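Local coordinates for fiber (Murine adenovirus 2, PDB 5NBH), which forms the trimeric viral fibre whose distal domain binds N-acetylglucosamine and probably attaches the virion to receptors on the host cell, at residues Gln86-Phe89 with Asn90-Met93; Leu95-Gly98 with Thr99-Glu102; Val111-Gly114 with Thr115-Leu118; Cys186-Gly190 with Glu191-Ser195. All coordinates share one frame; numbering follows the deposited sequence.

Contact 1 of 4, residues Gln86-Phe89 with Asn90-Met93; sequences QTPF and NTPM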
loop_
_atom_site.group_PDB
_atom_site.type_symbol
_atom_site.label_atom_id
_atom_site.label_comp_id
_atom_site.label_asym_id
_atom_site.label_seq_id
_atom_site.Cartn_x
_atom_site.Cartn_y
_atom_site.Cartn_z
ATOM N N GLN A 86 11.901 -1.332 -7.928
ATOM C CA GLN A 86 12.067 0.108 -7.829
ATOM C C GLN A 86 13.361 0.576 -8.426
ATOM O O GLN A 86 14.317 -0.182 -8.505
ATOM C CB GLN A 86 12.035 0.527 -6.366
ATOM C CG GLN A 86 13.148 -0.096 -5.541
ATOM C CD GLN A 86 13.181 0.418 -4.131
ATOM O OE1 GLN A 86 12.462 -0.075 -3.274
ATOM N NE2 GLN A 86 14.061 1.376 -3.877
ATOM N N THR A 87 13.412 1.855 -8.745
ATOM C CA THR A 87 14.672 2.528 -9.053
ATOM C C THR A 87 15.554 2.541 -7.787
ATOM O O THR A 87 15.044 2.700 -6.662
ATOM C CB THR A 87 14.433 3.970 -9.553
ATOM O OG1 THR A 87 13.544 4.651 -8.658
ATOM C CG2 THR A 87 13.851 3.944 -10.957
ATOM N N PRO A 88 16.880 2.372 -7.962
ATOM C CA PRO A 88 17.748 2.382 -6.791
ATOM C C PRO A 88 17.738 3.678 -6.056
ATOM O O PRO A 88 17.476 4.746 -6.630
ATOM C CB PRO A 88 19.159 2.099 -7.380
ATOM C CG PRO A 88 18.931 1.554 -8.744
ATOM C CD PRO A 88 17.652 2.190 -9.207
ATOM N N PHE A 89 18.005 3.574 -4.762
ATOM C CA PHE A 89 18.214 4.709 -3.881
ATOM C C PHE A 89 19.084 5.751 -4.594
ATOM O O PHE A 89 20.192 5.424 -5.058
ATOM C CB PHE A 89 18.946 4.226 -2.605
ATOM C CG PHE A 89 18.159 3.246 -1.715
ATOM C CD1 PHE A 89 16.771 3.191 -1.712
ATOM C CD2 PHE A 89 18.844 2.387 -0.839
ATOM C CE1 PHE A 89 16.072 2.309 -0.876
ATOM C CE2 PHE A 89 18.157 1.505 -0.002
ATOM C CZ PHE A 89 16.767 1.467 -0.020
ATOM N N ASN A 90 18.568 6.968 -4.743
ATOM C CA ASN A 90 19.352 8.060 -5.332
ATOM C C ASN A 90 19.780 7.806 -6.805
ATOM O O ASN A 90 20.739 8.413 -7.300
ATOM C CB ASN A 90 20.597 8.293 -4.435
ATOM C CG ASN A 90 20.941 9.751 -4.260
ATOM O OD1 ASN A 90 20.834 10.564 -5.188
ATOM N ND2 ASN A 90 21.377 10.094 -3.052
ATOM N N THR A 91 19.067 6.921 -7.511
ATOM C CA THR A 91 19.395 6.575 -8.899
ATOM C C THR A 91 18.136 6.653 -9.767
ATOM O O THR A 91 17.656 5.644 -10.308
ATOM C CB THR A 91 20.053 5.196 -8.965
ATOM O OG1 THR A 91 21.083 5.131 -7.968
ATOM C CG2 THR A 91 20.645 4.919 -10.346
ATOM N N PRO A 92 17.595 7.875 -9.908
ATOM C CA PRO A 92 16.403 8.031 -10.730
ATOM C C PRO A 92 16.675 7.691 -12.196
ATOM O O PRO A 92 17.809 7.773 -12.647
ATOM C CB PRO A 92 16.045 9.505 -10.557
ATOM C CG PRO A 92 17.330 10.172 -10.266
ATOM C CD PRO A 92 18.132 9.179 -9.479
ATOM N N MET A 93 15.611 7.307 -12.902
ATOM C CA MET A 93 15.679 6.875 -14.294
ATOM C C MET A 93 15.499 8.078 -15.217
ATOM O O MET A 93 14.596 8.885 -15.027
ATOM C CB MET A 93 14.574 5.862 -14.546
ATOM C CG MET A 93 14.684 5.185 -15.866
ATOM S SD MET A 93 13.388 4.031 -16.065
ATOM C CE MET A 93 13.682 2.890 -14.691
#
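Pro88 and Thr91 face each other across a type II beta turn, closed by the 2.8 Å hydrogen bond from Thr91 N to Pro88 O. The two side chains pack beside this bond: Pro88 CB lies 3.6 Å from Thr91 CB, while the edge of the ring at CG runs on toward the threonine methyl CG2. With chi1 at -48°, Thr91 OG1 is set opposite its own carbonyl carbon, on the N-terminal side, where it bonds back to Phe89 O at 3.1 Å. The central peptide of the turn is thereby held by a side chain, since Phe89 O belongs to the peptide linking Phe89 to Asn90. Asn90, with its positive phi of 63°, takes the third position, and its amide points away from the chain before it. Farther from the turn, Thr87 CG2 meets the terminal methyl of Met93 (CE) at 3.9 Å; the two side chains cross nearly at right angles, the methionine bent at its last torsion to bring CE round. The other branch of Thr87, OG1, bonds to Ile108 N of the adjacent strand. Gln86 and Phe89 pack on Thr115 and Glu231 of a second subunit. Through their backbones Thr87 and Met93 bond to Ile108 and Ala106 of strand 103-113, so a short loop carrying a type II turn interrupts strand 83-96 within the beta hairpin these strands form.

Contact 2 of 4, residues Leu95-Gly98 with Thr99-Glu102; sequences LRNG and TYNE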
loop_
_atom_site.group_PDB
_atom_site.type_symbol
_atom_site.label_atom_id
_atom_site.label_comp_id
_atom_site.label_asym_id
_atom_site.label_seq_id
_atom_site.Cartn_x
_atom_site.Cartn_y
_atom_site.Cartn_z
ATOM N N LEU A 95 14.238 9.675 -18.503
ATOM C CA LEU A 95 13.171 9.464 -19.461
ATOM C C LEU A 95 13.149 10.602 -20.463
ATOM O O LEU A 95 13.390 11.740 -20.109
ATOM C CB LEU A 95 11.805 9.403 -18.773
ATOM C CG LEU A 95 11.677 8.291 -17.735
ATOM C CD1 LEU A 95 10.355 8.376 -17.040
ATOM C CD2 LEU A 95 11.853 6.953 -18.394
ATOM N N ARG A 96 12.864 10.268 -21.702
ATOM C CA ARG A 96 12.682 11.274 -22.764
ATOM C C ARG A 96 11.211 11.367 -23.150
ATOM O O ARG A 96 10.519 10.334 -23.275
ATOM C CB ARG A 96 13.502 10.873 -23.975
ATOM C CG ARG A 96 13.496 11.895 -25.085
ATOM C CD ARG A 96 14.454 11.516 -26.186
ATOM N NE ARG A 96 14.542 12.560 -27.204
ATOM C CZ ARG A 96 15.409 12.586 -28.213
ATOM N NH1 ARG A 96 16.273 11.587 -28.400
ATOM N NH2 ARG A 96 15.379 13.598 -29.070
ATOM N N ASN A 97 10.735 12.596 -23.377
ATOM C CA ASN A 97 9.405 12.835 -23.893
ATOM C C ASN A 97 9.376 12.586 -25.402
ATOM O O ASN A 97 9.589 13.521 -26.214
ATOM C CB ASN A 97 8.956 14.266 -23.590
ATOM C CG ASN A 97 7.627 14.611 -24.235
ATOM O OD1 ASN A 97 6.841 13.730 -24.622
ATOM N ND2 ASN A 97 7.371 15.914 -24.381
ATOM N N GLY A 98 9.101 11.345 -25.783
ATOM C CA GLY A 98 9.048 10.944 -27.188
ATOM C C GLY A 98 10.295 11.312 -27.956
ATOM O O GLY A 98 11.368 10.907 -27.564
ATOM N N THR A 99 10.126 12.050 -29.069
ATOM C CA THR A 99 11.216 12.462 -29.926
ATOM C C THR A 99 11.678 13.885 -29.632
ATOM O O THR A 99 12.583 14.391 -30.323
ATOM C CB THR A 99 10.832 12.346 -31.424
ATOM O OG1 THR A 99 9.518 12.883 -31.657
ATOM C CG2 THR A 99 10.830 10.904 -31.834
ATOM N N TYR A 100 11.067 14.537 -28.634
ATOM C CA TYR A 100 11.375 15.938 -28.344
ATOM C C TYR A 100 12.656 15.974 -27.541
ATOM O O TYR A 100 13.060 14.965 -26.936
ATOM C CB TYR A 100 10.237 16.611 -27.581
ATOM C CG TYR A 100 8.911 16.819 -28.318
ATOM C CD1 TYR A 100 8.686 16.356 -29.637
ATOM C CD2 TYR A 100 7.859 17.446 -27.679
ATOM C CE1 TYR A 100 7.463 16.544 -30.260
ATOM C CE2 TYR A 100 6.628 17.625 -28.298
ATOM C CZ TYR A 100 6.436 17.172 -29.593
ATOM O OH TYR A 100 5.210 17.357 -30.178
ATOM N N ASN A 101 13.282 17.142 -27.484
ATOM C CA ASN A 101 14.506 17.331 -26.698
ATOM C C ASN A 101 14.080 17.740 -25.278
ATOM O O ASN A 101 14.389 18.820 -24.803
ATOM C CB ASN A 101 15.398 18.392 -27.365
ATOM C CG ASN A 101 15.952 17.919 -28.693
ATOM O OD1 ASN A 101 16.493 16.818 -28.776
ATOM N ND2 ASN A 101 15.832 18.739 -29.744
ATOM N N GLU A 102 13.283 16.885 -24.642
ATOM C CA GLU A 102 12.711 17.157 -23.323
ATOM C C GLU A 102 12.870 15.878 -22.515
ATOM O O GLU A 102 12.512 14.785 -23.006
ATOM C CB GLU A 102 11.241 17.516 -23.429
ATOM C CG GLU A 102 10.968 18.877 -24.073
ATOM C CD GLU A 102 9.500 19.233 -24.158
ATOM O OE1 GLU A 102 8.627 18.526 -23.564
ATOM O OE2 GLU A 102 9.205 20.252 -24.860
HETATM O O HOH W 1 16.627 14.781 -31.315
#
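Arg96 reaches across to the backbone of Tyr100, its chain extended from CG to NE so that the guanidinium lies alongside the returning segment. Its NE gives a nearly straight hydrogen bond (166°) to Tyr100 O at 2.8 Å, with the oxygen close to the guanidinium plane. NH2 adds weak bonds to the same oxygen and to Thr99 O, and a water that accepts from NH2 at 2.8 Å also donates to Asn101 OD1. Asn97 grips Glu102 twice. Its backbone N donates to Glu102 O at 2.8 Å, and its amide ND2 bonds Glu102 OE1 at 3.0 Å, keeping the oxygen in the amide plane but meeting the carboxylate from above its plane. Setting CG opposite the backbone N (chi1 174°) lays the Asn97 side chain beside that of Glu102, while its OD1 is taken by Thr134 N of strand 131-140. The ring of Tyr100 flanks the same amide, CD2 lying 3.7 Å from Asn97 ND2. Gly98 then turns the chain with a positive phi, and Tyr100 N closes the turn on Asn97 O at 3.0 Å. The result is a type II' turn within the loop joining strands 83-96 and 103-113. Asn97 and Glu102 both belong to the N-acetylglucosamine site, and their bond, present here without sugar, is consistent with a site whose side chains are partly arranged in advance.

Contact 3 of 4, residues Val111-Gly114 with Thr115-Leu118; sequences VRFG and TTVL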
loop_
_atom_site.group_PDB
_atom_site.type_symbol
_atom_site.label_atom_id
_atom_site.label_comp_id
_atom_site.label_asym_id
_atom_site.label_seq_id
_atom_site.Cartn_x
_atom_site.Cartn_y
_atom_site.Cartn_z
ATOM N N VAL A 111 4.944 -1.896 -6.061
ATOM C CA VAL A 111 4.737 -2.669 -4.818
ATOM C C VAL A 111 3.701 -3.733 -5.010
ATOM O O VAL A 111 2.522 -3.440 -5.268
ATOM C CB VAL A 111 4.356 -1.768 -3.613
ATOM C CG1 VAL A 111 4.322 -2.601 -2.324
ATOM C CG2 VAL A 111 5.326 -0.609 -3.461
ATOM N N ARG A 112 4.110 -4.988 -4.817
ATOM C CA ARG A 112 3.256 -6.126 -5.033
ATOM C C ARG A 112 2.810 -6.685 -3.679
ATOM O O ARG A 112 3.645 -6.951 -2.814
ATOM C CB ARG A 112 4.052 -7.169 -5.854
ATOM C CG ARG A 112 3.442 -8.540 -6.004
ATOM C CD ARG A 112 2.243 -8.572 -6.906
ATOM N NE ARG A 112 1.640 -9.896 -6.803
ATOM C CZ ARG A 112 1.702 -10.885 -7.694
ATOM N NH1 ARG A 112 2.276 -10.739 -8.887
ATOM N NH2 ARG A 112 1.129 -12.039 -7.385
ATOM N N PHE A 113 1.510 -6.842 -3.508
ATOM C CA PHE A 113 0.952 -7.572 -2.352
ATOM C C PHE A 113 -0.332 -8.235 -2.781
ATOM O O PHE A 113 -1.137 -7.654 -3.528
ATOM C CB PHE A 113 0.690 -6.642 -1.172
ATOM C CG PHE A 113 0.212 -5.282 -1.570
ATOM C CD1 PHE A 113 -1.071 -5.075 -1.989
ATOM C CD2 PHE A 113 1.059 -4.194 -1.488
ATOM C CE1 PHE A 113 -1.504 -3.814 -2.364
ATOM C CE2 PHE A 113 0.639 -2.930 -1.867
ATOM C CZ PHE A 113 -0.647 -2.748 -2.309
ATOM N N GLY A 114 -0.539 -9.455 -2.333
ATOM C CA GLY A 114 -1.525 -10.300 -2.946
ATOM C C GLY A 114 -1.135 -10.378 -4.417
ATOM O O GLY A 114 0.061 -10.540 -4.749
ATOM N N THR A 115 -2.103 -10.185 -5.281
ATOM C CA THR A 115 -1.864 -10.085 -6.734
ATOM C C THR A 115 -1.951 -8.645 -7.219
ATOM O O THR A 115 -1.925 -8.395 -8.413
ATOM C CB THR A 115 -2.890 -10.933 -7.505
ATOM O OG1 THR A 115 -4.203 -10.530 -7.146
ATOM C CG2 THR A 115 -2.726 -12.398 -7.177
ATOM N N THR A 116 -2.023 -7.703 -6.294
ATOM C CA THR A 116 -2.138 -6.285 -6.606
ATOM C C THR A 116 -0.801 -5.609 -6.740
ATOM O O THR A 116 0.144 -5.913 -5.991
ATOM C CB THR A 116 -2.946 -5.604 -5.480
ATOM O OG1 THR A 116 -4.219 -6.241 -5.414
ATOM C CG2 THR A 116 -3.162 -4.202 -5.749
ATOM N N VAL A 117 -0.690 -4.675 -7.687
ATOM C CA VAL A 117 0.508 -3.866 -7.804
ATOM C C VAL A 117 0.146 -2.393 -7.601
ATOM O O VAL A 117 -0.722 -1.866 -8.304
ATOM C CB VAL A 117 1.217 -4.071 -9.172
ATOM C CG1 VAL A 117 2.468 -3.230 -9.229
ATOM C CG2 VAL A 117 1.508 -5.574 -9.394
ATOM N N LEU A 118 0.802 -1.744 -6.645
ATOM C CA LEU A 118 0.703 -0.296 -6.438
ATOM C C LEU A 118 1.877 0.352 -7.142
ATOM O O LEU A 118 3.027 0.130 -6.771
ATOM C CB LEU A 118 0.710 0.036 -4.924
ATOM C CG LEU A 118 0.733 1.503 -4.496
ATOM C CD1 LEU A 118 -0.415 2.279 -5.064
ATOM C CD2 LEU A 118 0.744 1.601 -2.970
#
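The ring of Phe113 overlaps the side chain of Thr116 on the paired strand, with CE1 3.8 Å from the methyl CG2, and its far corner, CZ, rests 4.1 Å from Leu118 CB. A chi1 of 36° sets the ring between its own backbone N and carbonyl carbon, from where it leans across the neighbouring strand, crossing both partners obliquely; Thr116 O lies over one ring face, offset toward the rim. Val111 shares this side of the sheet and packs its CB against that of Leu118. The backbone beneath is a beta hairpin with a two-residue loop: Gly114 and Thr115 occupy the corners of a type II' turn, the glycine having the positive phi that this turn requires at its first corner. Phe113 N and Thr116 O are joined at 3.0 Å, Thr116 N and Phe113 O at 2.9 Å, and Val111 bonds reciprocally with Leu118 two residues farther along. On the side of the sheet shared with Val117, Arg112 bends at chi2 (71°) and folds back over the turn. Its NE makes a nearly straight 2.7 Å bond to Gly114 O, which lies at the guanidinium edge, while the backbone carbonyl of Thr115 lies over one face of the same group and Val117 CG2 touches Arg112 CD at 4.0 Å. Arg112 NH1 bonds the carbonyl oxygens of Phe167 and Ile234, so backbone carbonyls take up NE and NH1 of this buried group. Across the trimer interface, Phe113 meets Phe113 of a third subunit edge-to-face, and Val111 packs on Phe113 of a second subunit.

Contact 4 of 4, residues Cys186-Gly190 with Glu191-Ser195; sequences CSENG and EFKQS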
loop_
_atom_site.group_PDB
_atom_site.type_symbol
_atom_site.label_atom_id
_atom_site.label_comp_id
_atom_site.label_asym_id
_atom_site.label_seq_id
_atom_site.Cartn_x
_atom_site.Cartn_y
_atom_site.Cartn_z
ATOM N N CYS A 186 1.288 19.867 -10.504
ATOM C CA CYS A 186 2.619 20.255 -10.895
ATOM C C CYS A 186 3.081 21.385 -9.969
ATOM O O CYS A 186 2.293 22.257 -9.646
ATOM C CB CYS A 186 2.667 20.711 -12.352
ATOM S SG CYS A 186 2.479 19.331 -13.513
ATOM N N SER A 187 4.335 21.344 -9.572
ATOM C CA SER A 187 4.936 22.364 -8.705
ATOM C C SER A 187 6.391 22.551 -9.029
ATOM O O SER A 187 6.943 21.816 -9.835
ATOM C CB SER A 187 4.782 21.947 -7.235
ATOM O OG SER A 187 5.580 20.813 -6.881
ATOM N N GLU A 188 7.045 23.527 -8.404
ATOM C CA GLU A 188 8.472 23.657 -8.605
ATOM C C GLU A 188 9.031 24.405 -7.428
ATOM O O GLU A 188 8.499 25.442 -7.071
ATOM C CB GLU A 188 8.795 24.386 -9.909
ATOM C CG GLU A 188 10.275 24.339 -10.251
ATOM C CD GLU A 188 10.647 25.042 -11.544
ATOM O OE1 GLU A 188 9.781 25.559 -12.289
ATOM O OE2 GLU A 188 11.858 25.073 -11.806
ATOM N N ASN A 189 10.038 23.809 -6.802
ATOM C CA ASN A 189 10.705 24.379 -5.622
ATOM C C ASN A 189 9.704 24.734 -4.527
ATOM O O ASN A 189 9.791 25.828 -3.951
ATOM C CB ASN A 189 11.502 25.634 -5.995
ATOM C CG ASN A 189 12.638 25.354 -6.944
ATOM O OD1 ASN A 189 13.288 24.307 -6.873
ATOM N ND2 ASN A 189 12.906 26.309 -7.838
ATOM N N GLY A 190 8.726 23.858 -4.287
ATOM C CA GLY A 190 7.690 24.109 -3.279
ATOM C C GLY A 190 6.563 25.064 -3.639
ATOM O O GLY A 190 5.709 25.356 -2.810
ATOM N N GLU A 191 6.574 25.591 -4.858
ATOM C CA GLU A 191 5.550 26.539 -5.317
ATOM C C GLU A 191 4.546 25.846 -6.224
ATOM O O GLU A 191 4.956 25.195 -7.175
ATOM C CB GLU A 191 6.218 27.665 -6.087
ATOM C CG GLU A 191 5.292 28.762 -6.535
ATOM C CD GLU A 191 5.983 29.773 -7.462
ATOM O OE1 GLU A 191 7.239 29.827 -7.486
ATOM O OE2 GLU A 191 5.259 30.509 -8.162
ATOM N N PHE A 192 3.256 25.997 -5.928
ATOM C CA PHE A 192 2.196 25.468 -6.780
ATOM C C PHE A 192 2.279 26.069 -8.196
ATOM O O PHE A 192 2.450 27.294 -8.357
ATOM C CB PHE A 192 0.815 25.748 -6.178
ATOM C CG PHE A 192 -0.309 25.497 -7.109
ATOM C CD1 PHE A 192 -0.817 24.200 -7.275
ATOM C CD2 PHE A 192 -0.859 26.539 -7.888
ATOM C CE1 PHE A 192 -1.871 23.956 -8.130
ATOM C CE2 PHE A 192 -1.926 26.282 -8.740
ATOM C CZ PHE A 192 -2.421 24.983 -8.867
ATOM N N LYS A 193 2.155 25.225 -9.200
ATOM C CA LYS A 193 2.104 25.672 -10.599
ATOM C C LYS A 193 0.784 25.368 -11.286
ATOM O O LYS A 193 0.207 26.256 -11.926
ATOM C CB LYS A 193 3.251 25.068 -11.405
ATOM C CG LYS A 193 4.647 25.478 -10.962
ATOM C CD LYS A 193 4.911 26.971 -11.152
ATOM C CE LYS A 193 6.263 27.296 -10.544
ATOM N NZ LYS A 193 6.699 28.674 -10.900
ATOM N N GLN A 194 0.293 24.131 -11.203
ATOM C CA GLN A 194 -0.924 23.760 -11.894
ATOM C C GLN A 194 -1.616 22.520 -11.326
ATOM O O GLN A 194 -0.944 21.541 -11.043
ATOM C CB GLN A 194 -0.581 23.437 -13.364
ATOM C CG GLN A 194 -1.797 23.226 -14.237
ATOM C CD GLN A 194 -1.467 22.983 -15.696
ATOM O OE1 GLN A 194 -0.312 22.828 -16.076
ATOM N NE2 GLN A 194 -2.502 22.940 -16.527
ATOM N N SER A 195 -2.944 22.544 -11.278
ATOM C CA SER A 195 -3.734 21.319 -11.084
ATOM C C SER A 195 -4.094 20.792 -12.460
ATOM O O SER A 195 -4.702 21.496 -13.283
ATOM C CB SER A 195 -5.009 21.554 -10.298
ATOM O OG SER A 195 -4.708 22.199 -9.086
HETATM O O HOH W 2 9.067 27.872 -8.407
#
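Cys186-Glu188 and Glu191-Ser195 run antiparallel, 158° apart in direction, around a type I' turn formed by Asn189 and Gly190, both at positive phi. Glu188 and Glu191 bond in both directions at its mouth, Glu191 N to Glu188 O and Glu188 N to Glu191 O at 2.9 Å each. Farther down lies a classic bulge: Lys193 N and Gln194 N both donate to Cys186 O, at 3.0 and 3.2 Å, approaching from the same face of its plane. The bulge directs the Lys193 side chain across the opposite strand, where its CG lies 3.9 Å from Ser187 CA. Bent at chi2 (-65°), the lysine then runs toward the turn and lays CE against Glu188 CB at 3.9 Å. Its NZ ends in a long salt bridge of 3.6 Å with Glu191 OE2, and a water spans Glu191 OE1 and Glu188 O. The Glu188 carboxylate is nearer Lys221, with which OE2 forms a salt bridge. The hairpin joins strands 179-188 and 191-205; Cys186 and Gln194 lean on Thr217 of strand 208-217 and on Cys220, while Phe192 stacks on Tyr197 of a second subunit.

The four contacts show one economy: a beta-rich chain turns within a few residues, and side chains add to the backbone bonds that close each turn. Contacts 1 and 2 are in series on strand 83-96, their centres 20 Å apart, and contact 3 closes the next hairpin of the same sheet, its centre 30 Å from that of contact 2. Contact 2 holds Asn97 and Glu102 of the N-acetylglucosamine site, the Asn97 side chain about 4 Å from that of Gln133. Contact 4 approaches the same site from the other sheet, the Cys186 side chain about 7 Å from that of Gln133. Contacts 1, 3 and 4 touch a second subunit, whereas contact 2 touches none.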